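PDB 2I0M: phosphate transport system protein phoU from Streptococcus pneumoniae, which probably takes part in regulating phosphate uptake and forms a zinc-binding homodimer. Local coordinates for residues A[118-132]-A[148-162]. Sequence-based numbering, arbitrary orientation.
Sequences QLHQMGKLSLSMLAD and IAQKDEQIDQYYYAL. With ZN (zinc ion), chain B.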
ATOM      1  N   GLN A 118      14.590 -19.880  -1.843  1.00 38.00           N
ATOM      2  CA  GLN A 118      13.298 -19.352  -2.315  1.00 38.40           C
ATOM      3  C   GLN A 118      13.129 -17.868  -1.969  1.00 38.11           C
ATOM      4  O   GLN A 118      12.690 -17.063  -2.795  1.00 38.29           O
ATOM      5  CB  GLN A 118      12.137 -20.144  -1.723  1.00 38.74           C
ATOM      6  CG  GLN A 118      11.731 -21.386  -2.509  1.00 40.23           C
ATOM      7  CD  GLN A 118      10.220 -21.633  -2.442  1.00 42.20           C
ATOM      8  OE1 GLN A 118       9.429 -20.806  -2.885  1.00 41.82           O
ATOM      9  NE2 GLN A 118       9.823 -22.776  -1.890  1.00 43.63           N
ATOM     10  N   LEU A 119      13.498 -17.521  -0.742  1.00 37.82           N
ATOM     11  CA  LEU A 119      13.493 -16.152  -0.257  1.00 37.55           C
ATOM     12  C   LEU A 119      14.427 -15.228  -1.054  1.00 37.04           C
ATOM     13  O   LEU A 119      14.076 -14.073  -1.343  1.00 36.73           O
ATOM     14  CB  LEU A 119      13.874 -16.147   1.223  1.00 37.76           C
ATOM     15  CG  LEU A 119      13.269 -14.986   2.008  1.00 40.34           C
ATOM     16  CD1 LEU A 119      12.853 -15.439   3.407  1.00 41.13           C
ATOM     17  CD2 LEU A 119      14.244 -13.816   2.048  1.00 41.44           C
ATOM     18  N   HIS A 120      15.615 -15.747  -1.383  1.00 36.36           N
ATOM     19  CA  HIS A 120      16.592 -15.082  -2.250  1.00 36.00           C
ATOM     20  C   HIS A 120      15.963 -14.820  -3.615  1.00 35.59           C
ATOM     21  O   HIS A 120      16.197 -13.784  -4.222  1.00 35.33           O
ATOM     22  CB  HIS A 120      17.869 -15.958  -2.427  1.00 35.99           C
ATOM     23  CG  HIS A 120      18.753 -16.028  -1.213  1.00 36.35           C
ATOM     24  ND1 HIS A 120      20.007 -16.610  -1.237  1.00 39.71           N
ATOM     25  CD2 HIS A 120      18.581 -15.570   0.050  1.00 38.22           C
ATOM     26  CE1 HIS A 120      20.556 -16.528  -0.038  1.00 39.24           C
ATOM     27  NE2 HIS A 120      19.711 -15.900   0.761  1.00 38.95           N
ATOM     28  N   GLN A 121      15.172 -15.777  -4.095  1.00 35.76           N
ATOM     29  CA  GLN A 121      14.529 -15.668  -5.401  1.00 35.83           C
ATOM     30  C   GLN A 121      13.424 -14.627  -5.405  1.00 35.59           C
ATOM     31  O   GLN A 121      13.347 -13.817  -6.324  1.00 35.48           O
ATOM     32  CB  GLN A 121      13.997 -17.014  -5.877  1.00 36.11           C
ATOM     33  CG  GLN A 121      15.086 -18.048  -6.159  1.00 37.09           C
ATOM     34  CD  GLN A 121      16.111 -17.566  -7.163  1.00 38.89           C
ATOM     35  OE1 GLN A 121      15.761 -16.949  -8.172  1.00 41.23           O
ATOM     36  NE2 GLN A 121      17.386 -17.847  -6.898  1.00 36.99           N
ATOM     37  N   MET A 122      12.581 -14.646  -4.371  1.00 35.41           N
ATOM     38  CA  MET A 122      11.549 -13.635  -4.189  1.00 33.98           C
ATOM     39  C   MET A 122      12.213 -12.269  -4.119  1.00 35.86           C
ATOM     40  O   MET A 122      11.708 -11.287  -4.684  1.00 35.58           O
ATOM     41  CB  MET A 122      10.750 -13.921  -2.909  1.00 34.86           C
ATOM     42  CG  MET A 122       9.611 -12.937  -2.590  1.00 32.77           C
ATOM     43  SD  MET A 122       8.640 -13.370  -1.119  1.00 28.94           S
ATOM     44  CE  MET A 122       9.892 -13.450   0.103  1.00 35.01           C
ATOM     45  N   GLY A 123      13.359 -12.216  -3.436  1.00 36.50           N
ATOM     46  CA  GLY A 123      14.124 -10.980  -3.302  1.00 37.70           C
ATOM     47  C   GLY A 123      14.687 -10.473  -4.615  1.00 38.69           C
ATOM     48  O   GLY A 123      14.557  -9.289  -4.928  1.00 39.47           O
ATOM     49  N   LYS A 124      15.311 -11.373  -5.376  1.00 39.63           N
ATOM     50  CA  LYS A 124      15.890 -11.083  -6.695  1.00 40.19           C
ATOM     51  C   LYS A 124      14.828 -10.568  -7.693  1.00 40.67           C
ATOM     52  O   LYS A 124      15.100  -9.651  -8.471  1.00 40.69           O
ATOM     53  CB  LYS A 124      16.626 -12.330  -7.258  1.00 40.09           C
ATOM     54  CG  LYS A 124      17.975 -12.717  -6.547  1.00 41.05           C
ATOM     55  CD  LYS A 124      18.555 -14.152  -6.927  1.00 40.09           C
ATOM     56  CE  LYS A 124      19.755 -14.585  -5.992  1.00 40.82           C
ATOM     57  NZ  LYS A 124      20.130 -16.116  -5.782  1.00 38.05           N
ATOM     58  N   LEU A 125      13.627 -11.149  -7.672  1.00 41.35           N
ATOM     59  CA  LEU A 125      12.548 -10.720  -8.578  1.00 42.07           C
ATOM     60  C   LEU A 125      11.986  -9.350  -8.171  1.00 42.71           C
ATOM     61  O   LEU A 125      11.673  -8.515  -9.021  1.00 43.47           O
ATOM     62  CB  LEU A 125      11.441 -11.784  -8.702  1.00 42.06           C
ATOM     63  CG  LEU A 125      10.195 -11.490  -9.579  1.00 42.34           C
ATOM     64  CD1 LEU A 125      10.490 -11.319 -11.084  1.00 42.25           C
ATOM     65  CD2 LEU A 125       9.126 -12.550  -9.394  1.00 42.07           C
ATOM     66  N   SER A 126      11.902  -9.109  -6.866  1.00 42.89           N
ATOM     67  CA  SER A 126      11.544  -7.798  -6.332  1.00 42.41           C
ATOM     68  C   SER A 126      12.512  -6.711  -6.820  1.00 42.39           C
ATOM     69  O   SER A 126      12.094  -5.682  -7.354  1.00 42.75           O
ATOM     70  CB  SER A 126      11.502  -7.846  -4.799  1.00 42.16           C
ATOM     71  OG  SER A 126      10.402  -8.630  -4.354  1.00 41.79           O
ATOM     72  N   LEU A 127      13.803  -6.945  -6.630  1.00 42.36           N
ATOM     73  CA  LEU A 127      14.826  -5.997  -7.063  1.00 42.45           C
ATOM     74  C   LEU A 127      14.760  -5.716  -8.562  1.00 42.46           C
ATOM     75  O   LEU A 127      14.813  -4.562  -8.972  1.00 43.42           O
ATOM     76  CB  LEU A 127      16.213  -6.505  -6.704  1.00 41.99           C
ATOM     77  CG  LEU A 127      16.601  -6.508  -5.223  1.00 42.98           C
ATOM     78  CD1 LEU A 127      18.087  -6.900  -5.103  1.00 38.72           C
ATOM     79  CD2 LEU A 127      16.359  -5.150  -4.589  1.00 41.55           C
ATOM     80  N   SER A 128      14.636  -6.757  -9.379  1.00 41.66           N
ATOM     81  CA  SER A 128      14.738  -6.551 -10.811  1.00 41.48           C
ATOM     82  C   SER A 128      13.501  -5.839 -11.344  1.00 40.79           C
ATOM     83  O   SER A 128      13.592  -5.070 -12.288  1.00 41.25           O
ATOM     84  CB  SER A 128      15.038  -7.849 -11.562  1.00 41.05           C
ATOM     85  OG  SER A 128      13.879  -8.625 -11.722  1.00 42.63           O
ATOM     86  N   MET A 129      12.362  -6.073 -10.703  1.00 40.54           N
ATOM     87  CA  MET A 129      11.126  -5.337 -10.979  1.00 38.95           C
ATOM     88  C   MET A 129      11.340  -3.832 -10.810  1.00 40.37           C
ATOM     89  O   MET A 129      10.926  -3.055 -11.677  1.00 40.74           O
ATOM     90  CB  MET A 129       9.983  -5.821 -10.078  1.00 39.27           C
ATOM     91  CG  MET A 129       9.182  -7.050 -10.585  1.00 37.46           C
ATOM     92  SD  MET A 129       8.020  -7.715  -9.311  1.00 34.02           S
ATOM     93  CE  MET A 129       6.730  -6.487  -9.401  1.00 35.80           C
ATOM     94  N   LEU A 130      11.989  -3.412  -9.715  1.00 40.70           N
ATOM     95  CA  LEU A 130      12.246  -1.987  -9.506  1.00 41.19           C
ATOM     96  C   LEU A 130      13.266  -1.439 -10.501  1.00 41.89           C
ATOM     97  O   LEU A 130      13.091  -0.337 -11.021  1.00 42.89           O
ATOM     98  CB  LEU A 130      12.718  -1.708  -8.079  1.00 41.26           C
ATOM     99  CG  LEU A 130      12.957  -0.243  -7.713  1.00 40.67           C
ATOM    100  CD1 LEU A 130      11.682   0.607  -7.978  1.00 39.34           C
ATOM    101  CD2 LEU A 130      13.381  -0.110  -6.259  1.00 42.16           C
ATOM    102  N   ALA A 131      14.330  -2.195 -10.754  1.00 41.91           N
ATOM    103  CA  ALA A 131      15.374  -1.778 -11.693  1.00 42.57           C
ATOM    104  C   ALA A 131      14.799  -1.619 -13.101  1.00 42.79           C
ATOM    105  O   ALA A 131      15.113  -0.662 -13.812  1.00 42.77           O
ATOM    106  CB  ALA A 131      16.522  -2.772 -11.687  1.00 42.02           C
ATOM    107  N   ASP A 132      13.962  -2.570 -13.498  1.00 43.50           N
ATOM    108  CA  ASP A 132      13.208  -2.466 -14.754  1.00 44.45           C
ATOM    109  C   ASP A 132      12.315  -1.219 -14.792  1.00 44.18           C
ATOM    110  O   ASP A 132      12.351  -0.458 -15.750  1.00 44.69           O
ATOM    111  CB  ASP A 132      12.377  -3.730 -14.999  1.00 44.33           C
ATOM    112  CG  ASP A 132      13.244  -4.954 -15.343  1.00 46.77           C
ATOM    113  OD1 ASP A 132      14.466  -4.828 -15.588  1.00 46.17           O
ATOM    114  OD2 ASP A 132      12.685  -6.068 -15.363  1.00 52.11           O
ATOM    115  N   ILE A 148       5.993  -5.313 -16.327  1.00 47.41           N
ATOM    116  CA  ILE A 148       6.587  -5.297 -14.975  1.00 47.83           C
ATOM    117  C   ILE A 148       5.583  -5.645 -13.864  1.00 48.63           C
ATOM    118  O   ILE A 148       5.877  -6.483 -12.994  1.00 48.71           O
ATOM    119  CB  ILE A 148       7.289  -3.953 -14.661  1.00 48.22           C
ATOM    120  CG1 ILE A 148       8.499  -3.755 -15.596  1.00 47.62           C
ATOM    121  CG2 ILE A 148       7.715  -3.877 -13.172  1.00 46.27           C
ATOM    122  CD1 ILE A 148       8.952  -2.323 -15.695  1.00 47.55           C
ATOM    123  N   ALA A 149       4.410  -5.004 -13.904  1.00 48.94           N
ATOM    124  CA  ALA A 149       3.332  -5.247 -12.938  1.00 49.28           C
ATOM    125  C   ALA A 149       2.949  -6.715 -12.883  1.00 49.71           C
ATOM    126  O   ALA A 149       2.676  -7.236 -11.804  1.00 50.11           O
ATOM    127  CB  ALA A 149       2.093  -4.389 -13.254  1.00 48.34           C
ATOM    128  N   GLN A 150       2.930  -7.365 -14.047  1.00 50.16           N
ATOM    129  CA  GLN A 150       2.536  -8.773 -14.188  1.00 50.81           C
ATOM    130  C   GLN A 150       3.410  -9.758 -13.409  1.00 50.50           C
ATOM    131  O   GLN A 150       2.925 -10.799 -12.964  1.00 50.43           O
ATOM    132  CB  GLN A 150       2.528  -9.167 -15.667  1.00 50.77           C
ATOM    133  CG  GLN A 150       1.340  -8.622 -16.435  1.00 52.02           C
ATOM    134  CD  GLN A 150       1.403  -8.927 -17.922  1.00 52.41           C
ATOM    135  OE1 GLN A 150       2.483  -8.941 -18.529  1.00 54.42           O
ATOM    136  NE2 GLN A 150       0.235  -9.167 -18.521  1.00 53.74           N
ATOM    137  N   LYS A 151       4.695  -9.431 -13.257  1.00 50.35           N
ATOM    138  CA  LYS A 151       5.623 -10.260 -12.469  1.00 50.38           C
ATOM    139  C   LYS A 151       5.277 -10.352 -10.978  1.00 49.79           C
ATOM    140  O   LYS A 151       5.815 -11.197 -10.275  1.00 49.25           O
ATOM    141  CB  LYS A 151       7.063  -9.790 -12.652  1.00 50.41           C
ATOM    142  CG  LYS A 151       7.585 -10.011 -14.059  1.00 51.81           C
ATOM    143  CD  LYS A 151       8.983  -9.428 -14.215  1.00 54.66           C
ATOM    144  CE  LYS A 151       9.526  -9.709 -15.610  1.00 55.16           C
ATOM    145  NZ  LYS A 151      11.008  -9.674 -15.596  1.00 56.50           N
ATOM    146  N   ASP A 152       4.379  -9.486 -10.515  1.00 49.47           N
ATOM    147  CA  ASP A 152       3.880  -9.536  -9.139  1.00 49.33           C
ATOM    148  C   ASP A 152       3.099 -10.814  -8.832  1.00 49.48           C
ATOM    149  O   ASP A 152       3.120 -11.278  -7.691  1.00 49.51           O
ATOM    150  CB  ASP A 152       3.035  -8.300  -8.817  1.00 49.54           C
ATOM    151  CG  ASP A 152       2.794  -8.123  -7.327  1.00 49.25           C
ATOM    152  OD1 ASP A 152       3.760  -8.095  -6.541  1.00 46.84           O
ATOM    153  OD2 ASP A 152       1.618  -8.005  -6.945  1.00 50.82           O
ATOM    154  N   GLU A 153       2.414 -11.377  -9.836  1.00 49.45           N
ATOM    155  CA  GLU A 153       1.812 -12.715  -9.716  1.00 49.91           C
ATOM    156  C   GLU A 153       2.814 -13.703  -9.115  1.00 49.21           C
ATOM    157  O   GLU A 153       2.491 -14.409  -8.168  1.00 49.30           O
ATOM    158  CB  GLU A 153       1.289 -13.243 -11.072  1.00 49.76           C
ATOM    159  CG  GLU A 153       0.168 -14.311 -10.947  1.00 51.04           C
ATOM    160  CD  GLU A 153      -0.181 -15.042 -12.267  1.00 51.97           C
ATOM    161  OE1 GLU A 153       0.238 -14.603 -13.366  1.00 55.61           O
ATOM    162  OE2 GLU A 153      -0.893 -16.071 -12.209  1.00 53.71           O
ATOM    163  N   GLN A 154       4.035 -13.721  -9.649  1.00 48.83           N
ATOM    164  CA  GLN A 154       5.089 -14.617  -9.155  1.00 48.64           C
ATOM    165  C   GLN A 154       5.506 -14.347  -7.702  1.00 47.75           C
ATOM    166  O   GLN A 154       5.735 -15.290  -6.933  1.00 47.49           O
ATOM    167  CB  GLN A 154       6.316 -14.589 -10.071  1.00 48.71           C
ATOM    168  CG  GLN A 154       6.159 -15.403 -11.336  1.00 51.09           C
ATOM    169  CD  GLN A 154       5.740 -14.562 -12.530  1.00 54.59           C
ATOM    170  OE1 GLN A 154       4.565 -14.563 -12.925  1.00 55.60           O
ATOM    171  NE2 GLN A 154       6.704 -13.841 -13.122  1.00 54.51           N
ATOM    172  N   ILE A 155       5.618 -13.069  -7.342  1.00 46.69           N
ATOM    173  CA  ILE A 155       5.938 -12.685  -5.970  1.00 46.00           C
ATOM    174  C   ILE A 155       4.864 -13.128  -4.974  1.00 46.10           C
ATOM    175  O   ILE A 155       5.190 -13.603  -3.879  1.00 45.98           O
ATOM    176  CB  ILE A 155       6.340 -11.197  -5.868  1.00 46.11           C
ATOM    177  CG1 ILE A 155       7.852 -11.100  -6.137  1.00 46.52           C
ATOM    178  CG2 ILE A 155       6.053 -10.619  -4.490  1.00 45.45           C
ATOM    179  CD1 ILE A 155       8.266  -9.849  -6.718  1.00 45.21           C
ATOM    180  N   ASP A 156       3.598 -13.012  -5.380  1.00 45.58           N
ATOM    181  CA  ASP A 156       2.480 -13.547  -4.619  1.00 45.29           C
ATOM    182  C   ASP A 156       2.604 -15.058  -4.405  1.00 44.86           C
ATOM    183  O   ASP A 156       2.358 -15.552  -3.306  1.00 44.64           O
ATOM    184  CB  ASP A 156       1.152 -13.197  -5.302  1.00 45.28           C
ATOM    185  CG  ASP A 156       0.748 -11.740  -5.088  1.00 46.27           C
ATOM    186  OD1 ASP A 156      -0.220 -11.280  -5.746  1.00 47.25           O
ATOM    187  OD2 ASP A 156       1.399 -11.054  -4.261  1.00 45.59           O
ATOM    188  N   GLN A 157       2.991 -15.777  -5.457  1.00 44.28           N
ATOM    189  CA  GLN A 157       3.225 -17.222  -5.392  1.00 43.64           C
ATOM    190  C   GLN A 157       4.363 -17.563  -4.435  1.00 42.52           C
ATOM    191  O   GLN A 157       4.245 -18.472  -3.626  1.00 42.54           O
ATOM    192  CB  GLN A 157       3.501 -17.783  -6.784  1.00 43.59           C
ATOM    193  CG  GLN A 157       2.277 -17.775  -7.682  1.00 44.56           C
ATOM    194  CD  GLN A 157       2.586 -18.034  -9.159  1.00 45.19           C
ATOM    195  OE1 GLN A 157       1.731 -17.809 -10.017  1.00 48.64           O
ATOM    196  NE2 GLN A 157       3.794 -18.509  -9.456  1.00 46.34           N
ATOM    197  N   TYR A 158       5.451 -16.815  -4.513  1.00 41.78           N
ATOM    198  CA  TYR A 158       6.503 -16.911  -3.510  1.00 41.61           C
ATOM    199  C   TYR A 158       5.944 -16.620  -2.124  1.00 41.22           C
ATOM    200  O   TYR A 158       6.254 -17.327  -1.174  1.00 41.66           O
ATOM    201  CB  TYR A 158       7.663 -15.950  -3.803  1.00 41.43           C
ATOM    202  CG  TYR A 158       8.579 -16.353  -4.937  1.00 41.54           C
ATOM    203  CD1 TYR A 158       9.193 -17.603  -4.964  1.00 40.80           C
ATOM    204  CD2 TYR A 158       8.866 -15.457  -5.966  1.00 43.29           C
ATOM    205  CE1 TYR A 158      10.050 -17.964  -6.003  1.00 41.83           C
ATOM    206  CE2 TYR A 158       9.729 -15.801  -7.011  1.00 42.61           C
ATOM    207  CZ  TYR A 158      10.314 -17.057  -7.025  1.00 42.04           C
ATOM    208  OH  TYR A 158      11.156 -17.393  -8.060  1.00 41.21           O
ATOM    209  N   TYR A 159       5.121 -15.582  -2.018  1.00 40.83           N
ATOM    210  CA  TYR A 159       4.547 -15.193  -0.734  1.00 40.55           C
ATOM    211  C   TYR A 159       3.761 -16.329  -0.059  1.00 39.79           C
ATOM    212  O   TYR A 159       3.973 -16.607   1.118  1.00 38.95           O
ATOM    213  CB  TYR A 159       3.688 -13.919  -0.858  1.00 41.16           C
ATOM    214  CG  TYR A 159       3.066 -13.505   0.444  1.00 41.59           C
ATOM    215  CD1 TYR A 159       3.855 -13.021   1.481  1.00 42.89           C
ATOM    216  CD2 TYR A 159       1.703 -13.611   0.650  1.00 43.38           C
ATOM    217  CE1 TYR A 159       3.308 -12.664   2.701  1.00 42.67           C
ATOM    218  CE2 TYR A 159       1.132 -13.238   1.872  1.00 45.69           C
ATOM    219  CZ  TYR A 159       1.954 -12.762   2.892  1.00 44.44           C
ATOM    220  OH  TYR A 159       1.418 -12.383   4.106  1.00 44.69           O
ATOM    221  N   TYR A 160       2.872 -16.978  -0.803  1.00 39.64           N
ATOM    222  CA  TYR A 160       2.033 -18.020  -0.220  1.00 40.39           C
ATOM    223  C   TYR A 160       2.791 -19.309   0.054  1.00 40.29           C
ATOM    224  O   TYR A 160       2.668 -19.875   1.138  1.00 40.23           O
ATOM    225  CB  TYR A 160       0.748 -18.242  -1.037  1.00 41.30           C
ATOM    226  CG  TYR A 160      -0.192 -17.039  -0.976  1.00 41.92           C
ATOM    227  CD1 TYR A 160      -0.929 -16.758   0.181  1.00 41.79           C
ATOM    228  CD2 TYR A 160      -0.314 -16.166  -2.060  1.00 43.00           C
ATOM    229  CE1 TYR A 160      -1.777 -15.652   0.248  1.00 42.06           C
ATOM    230  CE2 TYR A 160      -1.161 -15.054  -2.006  1.00 42.93           C
ATOM    231  CZ  TYR A 160      -1.886 -14.805  -0.851  1.00 42.54           C
ATOM    232  OH  TYR A 160      -2.713 -13.704  -0.799  1.00 43.24           O
ATOM    233  N   ALA A 161       3.604 -19.737  -0.910  1.00 40.15           N
ATOM    234  CA  ALA A 161       4.474 -20.887  -0.740  1.00 40.04           C
ATOM    235  C   ALA A 161       5.360 -20.734   0.487  1.00 40.02           C
ATOM    236  O   ALA A 161       5.495 -21.664   1.275  1.00 40.42           O
ATOM    237  CB  ALA A 161       5.326 -21.111  -1.989  1.00 40.17           C
ATOM    238  N   LEU A 162       5.968 -19.569   0.658  1.00 39.97           N
ATOM    239  CA  LEU A 162       6.837 -19.371   1.810  1.00 39.95           C
ATOM    240  C   LEU A 162       6.052 -19.251   3.124  1.00 40.56           C
ATOM    241  O   LEU A 162       6.543 -19.666   4.169  1.00 40.56           O
ATOM    242  CB  LEU A 162       7.795 -18.199   1.592  1.00 39.42           C
ATOM    243  CG  LEU A 162       9.035 -18.547   0.752  1.00 38.75           C
ATOM    244  CD1 LEU A 162       9.569 -17.352  -0.007  1.00 36.29           C
ATOM    245  CD2 LEU A 162      10.147 -19.165   1.620  1.00 38.46           C
TER
HETATM  246 ZN    ZN B 217       1.558  -8.852  -4.343  1.00 57.88          ZN
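Tyr158 and Met122 meet because the tyrosine ring swings back beside its own backbone N (chi1 -75°), which lays it flat along helix 117-136, while Met122 CG lies anti to its backbone N (chi1 -179°), so that its chain runs past Tyr158 in the opposite direction, CG and SD against Tyr158 CB. One ring face thus rests on Met122 backbone, with Met122 CA 3.7 Å from Tyr158 CD2; Gln118 OE1 sits in the ring plane at its edge, and Gln121 CB borders the hydroxyl. Tyr158 is a knob among Gln118, Gln121, Met122 and Leu125, and Ile155, one turn earlier, another among Met122, Leu125, Ser126 and Met129: its CD1 lies 3.4 Å from Met129 SD. Ser126 OG, also against Ile155 CD1, donates a hydrogen bond to Met122 O at 3.0 Å; that carbonyl takes Ser126 N from the opposite face. Leu125 CD2 lies 3.5 Å from Gln154 CB. At the far end Asp132 OD2 forms only a long salt bridge, 4.0 Å, with Lys151 NZ. Asp156 OD2 binds zinc at 2.2 Å and Asp152 OD2 more loosely at 2.7 Å, in a site completed by Glu191 and Asp195; Asp152 CB also touches Met129 CE, so this packing lies directly behind the zinc ligands. The axes of 118-132 and 152-162 approach to 9.8 Å and cross at -157°: an antiparallel helix pair, two knobs of 152-168 set in holes of 117-136, within the helical bundle of a PhoU domain.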